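Local coordinates for protein glycine cleavage system transcriptional repressor, putative (Vibrio cholerae, PDB 1U8S) that probably represses transcription of glycine cleavage system genes, through a chain built of two ACT domains, a fold common in regulatory proteins, at residues B[33-38]-B[51-56]; B[61-66]-B[79-84]; B[108-113]-B[164-169]. All coordinates share one frame; numbering follows the deposited sequence.

Interaction 1: residues B[33-38]-B[51-56]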
loop_
_atom_site.group_PDB
_atom_site.type_symbol
_atom_site.label_atom_id
_atom_site.label_comp_id
_atom_site.label_asym_id
_atom_site.label_seq_id
_atom_site.Cartn_x
_atom_site.Cartn_y
_atom_site.Cartn_z
ATOM N N ASN B 33 10.334 -15.458 0.659
ATOM C CA ASN B 33 10.498 -14.428 1.661
ATOM C C ASN B 33 9.607 -13.281 1.254
ATOM O O ASN B 33 9.355 -13.076 0.066
ATOM C CB ASN B 33 11.939 -13.940 1.687
ATOM C CG ASN B 33 12.887 -14.981 2.206
ATOM O OD1 ASN B 33 12.945 -15.234 3.411
ATOM N ND2 ASN B 33 13.630 -15.610 1.301
ATOM N N ILE B 34 9.110 -12.540 2.238
ATOM C CA ILE B 34 8.286 -11.386 1.947
ATOM C C ILE B 34 9.191 -10.178 2.150
ATOM O O ILE B 34 9.524 -9.823 3.285
ATOM C CB ILE B 34 7.082 -11.300 2.886
ATOM C CG1 ILE B 34 6.226 -12.557 2.725
ATOM C CG2 ILE B 34 6.249 -10.070 2.549
ATOM C CD1 ILE B 34 5.101 -12.658 3.718
ATOM N N ILE B 35 9.608 -9.575 1.039
ATOM C CA ILE B 35 10.483 -8.407 1.065
ATOM C C ILE B 35 9.770 -7.198 1.652
ATOM O O ILE B 35 10.310 -6.489 2.510
ATOM C CB ILE B 35 10.950 -8.031 -0.356
ATOM C CG1 ILE B 35 11.690 -9.214 -0.996
ATOM C CG2 ILE B 35 11.819 -6.786 -0.305
ATOM C CD1 ILE B 35 12.959 -9.620 -0.273
ATOM N N ASP B 36 8.550 -6.968 1.176
ATOM C CA ASP B 36 7.761 -5.836 1.626
ATOM C C ASP B 36 6.330 -6.004 1.157
ATOM O O ASP B 36 6.051 -6.858 0.321
ATOM C CB ASP B 36 8.343 -4.539 1.055
ATOM C CG ASP B 36 7.788 -3.314 1.729
ATOM O OD1 ASP B 36 7.148 -3.466 2.796
ATOM O OD2 ASP B 36 8.000 -2.205 1.207
ATOM N N SER B 37 5.421 -5.195 1.689
ATOM C CA SER B 37 4.026 -5.295 1.295
ATOM C C SER B 37 3.254 -4.086 1.763
ATOM O O SER B 37 3.749 -3.285 2.554
ATOM C CB SER B 37 3.380 -6.544 1.906
ATOM O OG SER B 37 3.355 -6.465 3.318
ATOM N N ARG B 38 2.032 -3.965 1.262
ATOM C CA ARG B 38 1.138 -2.883 1.639
ATOM C C ARG B 38 -0.241 -3.509 1.775
ATOM O O ARG B 38 -0.723 -4.230 0.883
ATOM C CB ARG B 38 1.109 -1.795 0.576
ATOM C CG ARG B 38 2.439 -1.109 0.366
ATOM C CD ARG B 38 2.789 -0.166 1.494
ATOM N NE ARG B 38 3.927 0.645 1.097
ATOM C CZ ARG B 38 5.183 0.210 1.096
ATOM N NH1 ARG B 38 5.459 -1.033 1.497
ATOM N NH2 ARG B 38 6.152 0.997 0.644
ATOM N N LEU B 51 5.672 -8.116 -2.538
ATOM C CA LEU B 51 6.878 -8.475 -3.277
ATOM C C LEU B 51 7.574 -9.607 -2.539
ATOM O O LEU B 51 8.009 -9.444 -1.405
ATOM C CB LEU B 51 7.822 -7.272 -3.367
ATOM C CG LEU B 51 9.214 -7.621 -3.891
ATOM C CD1 LEU B 51 9.072 -8.166 -5.298
ATOM C CD2 LEU B 51 10.125 -6.403 -3.853
ATOM N N ILE B 52 7.684 -10.755 -3.188
ATOM C CA ILE B 52 8.317 -11.894 -2.555
ATOM C C ILE B 52 9.497 -12.345 -3.394
ATOM O O ILE B 52 9.641 -11.950 -4.544
ATOM C CB ILE B 52 7.323 -13.083 -2.402
ATOM C CG1 ILE B 52 6.886 -13.580 -3.780
ATOM C CG2 ILE B 52 6.088 -12.647 -1.603
ATOM C CD1 ILE B 52 5.947 -14.777 -3.726
ATOM N N SER B 53 10.347 -13.173 -2.801
ATOM C CA SER B 53 11.510 -13.698 -3.493
ATOM C C SER B 53 11.668 -15.152 -3.069
ATOM O O SER B 53 11.230 -15.543 -1.991
ATOM C CB SER B 53 12.759 -12.908 -3.111
ATOM O OG SER B 53 13.070 -13.104 -1.744
ATOM N N GLY B 54 12.283 -15.953 -3.928
ATOM C CA GLY B 54 12.494 -17.351 -3.610
ATOM C C GLY B 54 13.219 -18.011 -4.757
ATOM O O GLY B 54 13.636 -17.341 -5.699
ATOM N N SER B 55 13.383 -19.323 -4.684
ATOM C CA SER B 55 14.059 -20.036 -5.757
ATOM C C SER B 55 13.095 -20.049 -6.935
ATOM O O SER B 55 11.911 -19.738 -6.779
ATOM C CB SER B 55 14.353 -21.475 -5.340
ATOM O OG SER B 55 13.144 -22.208 -5.263
ATOM N N PRO B 56 13.587 -20.396 -8.132
ATOM C CA PRO B 56 12.680 -20.424 -9.278
ATOM C C PRO B 56 11.623 -21.491 -9.018
ATOM O O PRO B 56 10.467 -21.366 -9.428
ATOM C CB PRO B 56 13.606 -20.775 -10.438
ATOM C CG PRO B 56 14.688 -21.591 -9.774
ATOM C CD PRO B 56 14.949 -20.791 -8.527
#

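Interaction 2: residues B[61-66]-B[79-84]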
loop_
_atom_site.group_PDB
_atom_site.type_symbol
_atom_site.label_atom_id
_atom_site.label_comp_id
_atom_site.label_asym_id
_atom_site.label_seq_id
_atom_site.Cartn_x
_atom_site.Cartn_y
_atom_site.Cartn_z
ATOM N N ARG B 61 5.919 -22.423 -7.341
ATOM C CA ARG B 61 4.998 -23.009 -6.373
ATOM C C ARG B 61 3.978 -21.970 -5.955
ATOM O O ARG B 61 2.806 -22.285 -5.771
ATOM C CB ARG B 61 5.743 -23.493 -5.133
ATOM C CG ARG B 61 4.820 -23.920 -3.998
ATOM C CD ARG B 61 4.113 -25.236 -4.298
ATOM N NE ARG B 61 3.123 -25.577 -3.272
ATOM C CZ ARG B 61 2.630 -26.800 -3.086
ATOM N NH1 ARG B 61 3.041 -27.801 -3.857
ATOM N NH2 ARG B 61 1.728 -27.026 -2.134
ATOM N N VAL B 62 4.436 -20.730 -5.804
ATOM C CA VAL B 62 3.566 -19.627 -5.412
ATOM C C VAL B 62 2.715 -19.182 -6.599
ATOM O O VAL B 62 1.541 -18.844 -6.439
ATOM C CB VAL B 62 4.382 -18.414 -4.903
ATOM C CG1 VAL B 62 3.453 -17.277 -4.521
ATOM C CG2 VAL B 62 5.220 -18.822 -3.719
ATOM N N GLU B 63 3.307 -19.184 -7.789
ATOM C CA GLU B 63 2.589 -18.772 -8.991
ATOM C C GLU B 63 1.471 -19.754 -9.321
ATOM O O GLU B 63 0.490 -19.393 -9.974
ATOM C CB GLU B 63 3.550 -18.670 -10.179
ATOM C CG GLU B 63 4.680 -17.672 -9.988
ATOM C CD GLU B 63 5.626 -17.626 -11.178
ATOM O OE1 GLU B 63 6.174 -18.690 -11.547
ATOM O OE2 GLU B 63 5.824 -16.525 -11.742
ATOM N N THR B 64 1.612 -20.995 -8.869
ATOM C CA THR B 64 0.582 -21.981 -9.144
ATOM C C THR B 64 -0.500 -21.999 -8.081
ATOM O O THR B 64 -1.677 -21.808 -8.388
ATOM C CB THR B 64 1.154 -23.398 -9.253
ATOM O OG1 THR B 64 2.160 -23.439 -10.273
ATOM C CG2 THR B 64 0.040 -24.377 -9.606
ATOM N N THR B 65 -0.103 -22.217 -6.830
ATOM C CA THR B 65 -1.055 -22.297 -5.721
ATOM C C THR B 65 -1.889 -21.047 -5.401
ATOM O O THR B 65 -3.048 -21.166 -5.003
ATOM C CB THR B 65 -0.341 -22.741 -4.435
ATOM O OG1 THR B 65 0.678 -21.795 -4.098
ATOM C CG2 THR B 65 0.294 -24.101 -4.635
ATOM N N LEU B 66 -1.309 -19.860 -5.580
ATOM C CA LEU B 66 -2.000 -18.605 -5.281
ATOM C C LEU B 66 -3.348 -18.420 -5.979
ATOM O O LEU B 66 -4.333 -18.052 -5.348
ATOM C CB LEU B 66 -1.094 -17.409 -5.611
ATOM C CG LEU B 66 -1.506 -16.028 -5.077
ATOM C CD1 LEU B 66 -1.441 -16.038 -3.558
ATOM C CD2 LEU B 66 -0.582 -14.953 -5.631
ATOM N N MET B 79 -0.156 -11.412 -10.671
ATOM C CA MET B 79 1.266 -11.540 -10.348
ATOM C C MET B 79 2.153 -11.114 -11.515
ATOM O O MET B 79 1.688 -10.982 -12.644
ATOM C CB MET B 79 1.618 -12.980 -10.001
ATOM C CG MET B 79 0.692 -13.644 -9.018
ATOM S SD MET B 79 1.183 -15.353 -8.797
ATOM C CE MET B 79 0.617 -16.085 -10.381
ATOM N N LYS B 80 3.434 -10.910 -11.230
ATOM C CA LYS B 80 4.387 -10.522 -12.253
ATOM C C LYS B 80 5.816 -10.602 -11.753
ATOM O O LYS B 80 6.192 -9.918 -10.803
ATOM C CB LYS B 80 4.116 -9.101 -12.757
ATOM C CG LYS B 80 5.198 -8.608 -13.708
ATOM C CD LYS B 80 4.887 -7.259 -14.313
ATOM C CE LYS B 80 5.979 -6.860 -15.289
ATOM N NZ LYS B 80 5.644 -5.620 -16.031
ATOM N N ARG B 81 6.618 -11.440 -12.395
ATOM C CA ARG B 81 8.007 -11.559 -12.004
ATOM C C ARG B 81 8.651 -10.197 -12.270
ATOM O O ARG B 81 8.132 -9.397 -13.052
ATOM C CB ARG B 81 8.684 -12.664 -12.817
ATOM C CG ARG B 81 7.959 -14.010 -12.734
ATOM C CD ARG B 81 8.551 -15.043 -13.703
ATOM N NE ARG B 81 9.644 -15.818 -13.117
ATOM C CZ ARG B 81 9.495 -17.025 -12.576
ATOM N NH1 ARG B 81 8.300 -17.607 -12.549
ATOM N NH2 ARG B 81 10.542 -17.646 -12.050
ATOM N N THR B 82 9.769 -9.929 -11.604
ATOM C CA THR B 82 10.463 -8.660 -11.768
ATOM C C THR B 82 11.902 -8.765 -11.253
ATOM O O THR B 82 12.242 -9.695 -10.528
ATOM C CB THR B 82 9.709 -7.536 -11.017
ATOM O OG1 THR B 82 10.347 -6.278 -11.256
ATOM C CG2 THR B 82 9.688 -7.810 -9.521
ATOM N N SER B 83 12.742 -7.814 -11.653
ATOM C CA SER B 83 14.144 -7.782 -11.246
ATOM C C SER B 83 14.221 -7.630 -9.739
ATOM O O SER B 83 13.231 -7.278 -9.101
ATOM C CB SER B 83 14.866 -6.592 -11.891
ATOM O OG SER B 83 14.823 -6.653 -13.303
ATOM N N PRO B 84 15.400 -7.889 -9.148
ATOM C CA PRO B 84 15.511 -7.745 -7.698
ATOM C C PRO B 84 15.243 -6.310 -7.284
ATOM O O PRO B 84 15.388 -5.378 -8.076
ATOM C CB PRO B 84 16.941 -8.194 -7.406
ATOM C CG PRO B 84 17.666 -7.888 -8.667
ATOM C CD PRO B 84 16.681 -8.332 -9.723
#

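Interaction 3: residues B[108-113]-B[164-169]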
loop_
_atom_site.group_PDB
_atom_site.type_symbol
_atom_site.label_atom_id
_atom_site.label_comp_id
_atom_site.label_asym_id
_atom_site.label_seq_id
_atom_site.Cartn_x
_atom_site.Cartn_y
_atom_site.Cartn_z
ATOM N N GLU B 108 -2.232 15.807 -11.047
ATOM C CA GLU B 108 -1.053 15.343 -11.780
ATOM C C GLU B 108 0.098 16.350 -11.776
ATOM O O GLU B 108 1.239 16.007 -12.097
ATOM C CB GLU B 108 -1.434 14.965 -13.215
ATOM C CG GLU B 108 -2.285 15.999 -13.914
ATOM C CD GLU B 108 -3.737 15.566 -14.054
ATOM O OE1 GLU B 108 -4.371 15.248 -13.019
ATOM O OE2 GLU B 108 -4.238 15.552 -15.204
ATOM N N LYS B 109 -0.206 17.593 -11.415
ATOM C CA LYS B 109 0.808 18.643 -11.320
ATOM C C LYS B 109 1.650 18.313 -10.091
ATOM O O LYS B 109 2.872 18.433 -10.095
ATOM C CB LYS B 109 0.136 20.006 -11.129
ATOM C CG LYS B 109 -0.541 20.544 -12.376
ATOM C CD LYS B 109 0.346 21.560 -13.083
ATOM C CE LYS B 109 -0.106 21.788 -14.508
ATOM N NZ LYS B 109 -1.586 21.840 -14.560
ATOM N N PHE B 110 0.972 17.870 -9.037
ATOM C CA PHE B 110 1.637 17.527 -7.794
ATOM C C PHE B 110 2.350 16.196 -7.814
ATOM O O PHE B 110 3.372 16.049 -7.153
ATOM C CB PHE B 110 0.651 17.645 -6.641
ATOM C CG PHE B 110 0.388 19.077 -6.255
ATOM C CD1 PHE B 110 1.356 19.809 -5.560
ATOM C CD2 PHE B 110 -0.765 19.734 -6.681
ATOM C CE1 PHE B 110 1.187 21.163 -5.307
ATOM C CE2 PHE B 110 -0.943 21.096 -6.429
ATOM C CZ PHE B 110 0.036 21.810 -5.742
ATOM N N THR B 111 1.852 15.233 -8.582
ATOM C CA THR B 111 2.541 13.962 -8.668
ATOM C C THR B 111 3.784 14.233 -9.499
ATOM O O THR B 111 4.861 13.723 -9.208
ATOM C CB THR B 111 1.671 12.848 -9.334
ATOM O OG1 THR B 111 1.324 13.218 -10.672
ATOM C CG2 THR B 111 0.405 12.614 -8.527
ATOM N N GLN B 112 3.640 15.065 -10.526
ATOM C CA GLN B 112 4.780 15.407 -11.374
ATOM C C GLN B 112 5.862 16.094 -10.531
ATOM O O GLN B 112 7.061 15.896 -10.749
ATOM C CB GLN B 112 4.326 16.326 -12.511
ATOM C CG GLN B 112 5.378 16.647 -13.569
ATOM C CD GLN B 112 5.844 15.427 -14.378
ATOM O OE1 GLN B 112 6.152 15.548 -15.575
ATOM N NE2 GLN B 112 5.915 14.256 -13.731
ATOM N N PHE B 113 5.434 16.898 -9.563
ATOM C CA PHE B 113 6.358 17.600 -8.679
ATOM C C PHE B 113 7.303 16.608 -8.012
ATOM O O PHE B 113 8.495 16.883 -7.854
ATOM C CB PHE B 113 5.576 18.350 -7.601
ATOM C CG PHE B 113 6.442 18.985 -6.543
ATOM C CD1 PHE B 113 7.152 20.152 -6.809
ATOM C CD2 PHE B 113 6.540 18.414 -5.278
ATOM C CE1 PHE B 113 7.943 20.744 -5.839
ATOM C CE2 PHE B 113 7.331 18.995 -4.286
ATOM C CZ PHE B 113 8.034 20.165 -4.568
ATOM N N ALA B 164 6.619 27.324 -3.931
ATOM C CA ALA B 164 6.675 28.026 -5.216
ATOM C C ALA B 164 5.617 27.446 -6.156
ATOM O O ALA B 164 4.873 28.192 -6.796
ATOM C CB ALA B 164 8.047 27.872 -5.839
ATOM N N LEU B 165 5.551 26.118 -6.242
ATOM C CA LEU B 165 4.573 25.481 -7.102
ATOM C C LEU B 165 3.185 25.963 -6.675
ATOM O O LEU B 165 2.398 26.443 -7.507
ATOM C CB LEU B 165 4.676 23.965 -6.979
ATOM C CG LEU B 165 3.735 23.135 -7.861
ATOM C CD1 LEU B 165 3.894 23.534 -9.324
ATOM C CD2 LEU B 165 4.048 21.651 -7.668
ATOM N N CYS B 166 2.898 25.852 -5.376
ATOM C CA CYS B 166 1.622 26.297 -4.825
ATOM C C CYS B 166 1.356 27.766 -5.163
ATOM O O CYS B 166 0.222 28.140 -5.430
ATOM C CB CYS B 166 1.576 26.094 -3.305
ATOM S SG CYS B 166 1.346 24.360 -2.764
ATOM N N THR B 167 2.380 28.608 -5.150
ATOM C CA THR B 167 2.152 30.003 -5.510
ATOM C C THR B 167 1.817 30.064 -6.989
ATOM O O THR B 167 0.858 30.717 -7.395
ATOM C CB THR B 167 3.395 30.897 -5.271
ATOM O OG1 THR B 167 3.657 30.968 -3.874
ATOM C CG2 THR B 167 3.157 32.305 -5.795
ATOM N N ALA B 168 2.625 29.381 -7.785
ATOM C CA ALA B 168 2.432 29.327 -9.230
ATOM C C ALA B 168 1.044 28.855 -9.654
ATOM O O ALA B 168 0.467 29.389 -10.601
ATOM C CB ALA B 168 3.481 28.418 -9.851
ATOM N N LEU B 169 0.510 27.856 -8.959
ATOM C CA LEU B 169 -0.801 27.316 -9.308
ATOM C C LEU B 169 -1.926 27.941 -8.488
ATOM O O LEU B 169 -3.086 27.531 -8.599
ATOM C CB LEU B 169 -0.804 25.793 -9.137
ATOM C CG LEU B 169 0.270 25.038 -9.929
ATOM C CD1 LEU B 169 0.333 23.591 -9.490
ATOM C CD2 LEU B 169 -0.026 25.154 -11.413
#

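Interaction 1: residues B[33-38]-B[51-56]
Ile35 and Leu51 form the main side-chain contact of this antiparallel hairpin, the second and third strands of the beta-alpha-beta-beta-alpha-beta ACT fold, their chains slanting across each other with Leu51 CD2 3.9 Å from Ile35 CB. A beta bulge puts them there. Ile35 and Asp36 together stand against Leu51, whose carbonyl takes the N-H of Ile35 (Ile35 N to Leu51 O, 2.9 Å) while its N-H reaches Asp36 O. The bulge turns the CB of Ile35 toward the partner strand; Ile35 CG1 lies beside the backbone N, and chi2 of -63° carries Ile35 CD1 to 3.8 Å from Ser53 OG.

Asn33 and Ser53 are a hydrogen-bonded pair: Asn33 N meets Ser53 O at 2.8 Å, and Ser53 N returns a bond to Asn33 O. Their side chains share the face of Leu51, CB of Asn33 lying 3.7 Å from Ser53 OG. The amide of Asn33 looks outward, where OD1 accepts from Thr128 N of the second subunit.

On the other face Ile34 and Ile52, a non-hydrogen-bonded pair, touch lightly, CG1 of Ile34 being 4.3 Å from CG2 of Ile52. Both also reach Val27 of helix 19-28, so branched apolar side chains suit them. Asp36 starts on the face of Leu51, but its carboxylate leads along its own strand to Arg38 (Asp36 OD2 to Arg38 NH1, 2.8 Å).

Backbone bonds thus set the pairing, and side chains sort the surroundings: hydrocarbon under helix 19-28, polar and apolar groups on Leu51's face, with the second subunit also bonding the Ile34 backbone and Ser37.

Interaction 2: residues B[61-66]-B[79-84]
Glu63 and Arg81 meet because one chain runs straight and the other is bent. Glu63 is extended past CG (chi2 179°), which carries its carboxylate out from helix 56-71, whereas Arg81 bends at chi3 (89°) and swings its guanidinium back toward the helix. The chains stand nearly perpendicular. NH1 of Arg81 makes the salt bridge, 2.6 Å from Glu63 OE1, and Arg81 NH1 is also 2.8 Å from Glu63 OE2. The two flat groups are 62° apart, so this is no coplanar two-nitrogen pairing: a single nitrogen faces both oxygens, with OE1 near the guanidinium plane at its edge. Glu63 OE2 also lies over the aliphatic part of the arginine, 3.4 Å from Arg81 CG. Long, flexible side chains suit this partly exposed margin, where they can span the gap between helix and strand.

Next to the ion pair, Met79 reaches from the strand to the helix, ending against buried Leu66. Bent at its last torsion, it lays Met79 CE against the helix, 3.3 Å from Glu63 O and 3.9 Å from Glu63 CB. Its sulfur rests on Leu66, Met79 SD to Leu66 CD2 being 3.6 Å, as the two side chains pass side by side, pointing opposite ways. The unbranched, flexible thioether follows the helix surface, and Leu66 gives it a smooth apolar seat.

Here the second helix of the ACT fold lies on its last strand: helix segment 61-66 runs nearly antiparallel to strand segment 79-82, part of an outermost strand of this chain's first sheet. Leu66 continues inward to Ile9 of neighbouring strand 5-14, and Arg81 leans on Gln5. Lys80, pointing away from the helix, forms a salt bridge with Glu45 of the second subunit.

Interaction 3: residues B[108-113]-B[164-169]
Leu165 packs its CD2 methyl between Phe110 and Phe113, and this is the tight part of the contact between helices 107-116 and 155-168. CD2 of Leu165 lies 3.6 Å from Phe113 CD1 and 3.7 Å from Phe110 CE1, approaching both rings obliquely. The torsions help explain the fit: CG of Leu165 is anti to its backbone N (chi1 -178°), which stretches the side chain across the gap. The first torsion of Phe113 is extended too (chi1 174°), and since the helices face each other the two side chains lie alongside, running in contrary senses. Phe110 starts differently, with its ring carbon beside the backbone N, and crosses Leu165 at a slant. Cys166 adds a sulfur-aromatic contact, SG of Cys166 standing 5.2 Å from the centroid of the Phe110 ring; this compact thiol lies beside Phe110 CE1 and CZ, obliquely to the ring.

The packing is looser toward Leu169. Leu169 CD1 reaches Phe110 CE2 at 4.2 Å and Lys109 CB at 3.9 Å, while CD2 of Leu169 lies 4.0 Å from Lys109 CD. Here the methylenes of an exposed lysine do apolar work, and bends at chi2 and chi4 leave its ammonium beyond the leucine methyls. With no hydrogen bond across the segments, the fit is one of hydrocarbon, rings and sulfur.

Segments 108-113 and 164-168 run roughly antiparallel (156°), as the two helices of the second ACT domain pack on one side of its four-stranded sheet. Phe110 reaches down to Ile143 and Ile145 of strand 141-149, and Phe113 also touches Leu158 and Phe162 of the partner helix. Farther round helix 107-116, Glu108 forms a salt bridge with Arg25 of the second subunit.

Interactions 1 and 2 belong to the same ACT domain and touch each other: Ile52 CD1 lies 3.6 Å from Val62 CG1, so one face of the hairpin and helix 56-71 share an apolar core between sheet and helix. Interaction 3 sits in the other ACT domain, its centre about 35 Å from that of interaction 1, where two helices meet above an equivalent sheet of strand order 2-3-1-4. Each is partly buried, but the chemistry differs with place. Strand pairing in interaction 1 rests on backbone bonds, helix on strand in interaction 2 combines an ion pair at the margin with apolar packing, and helix on helix in interaction 3 is apolar.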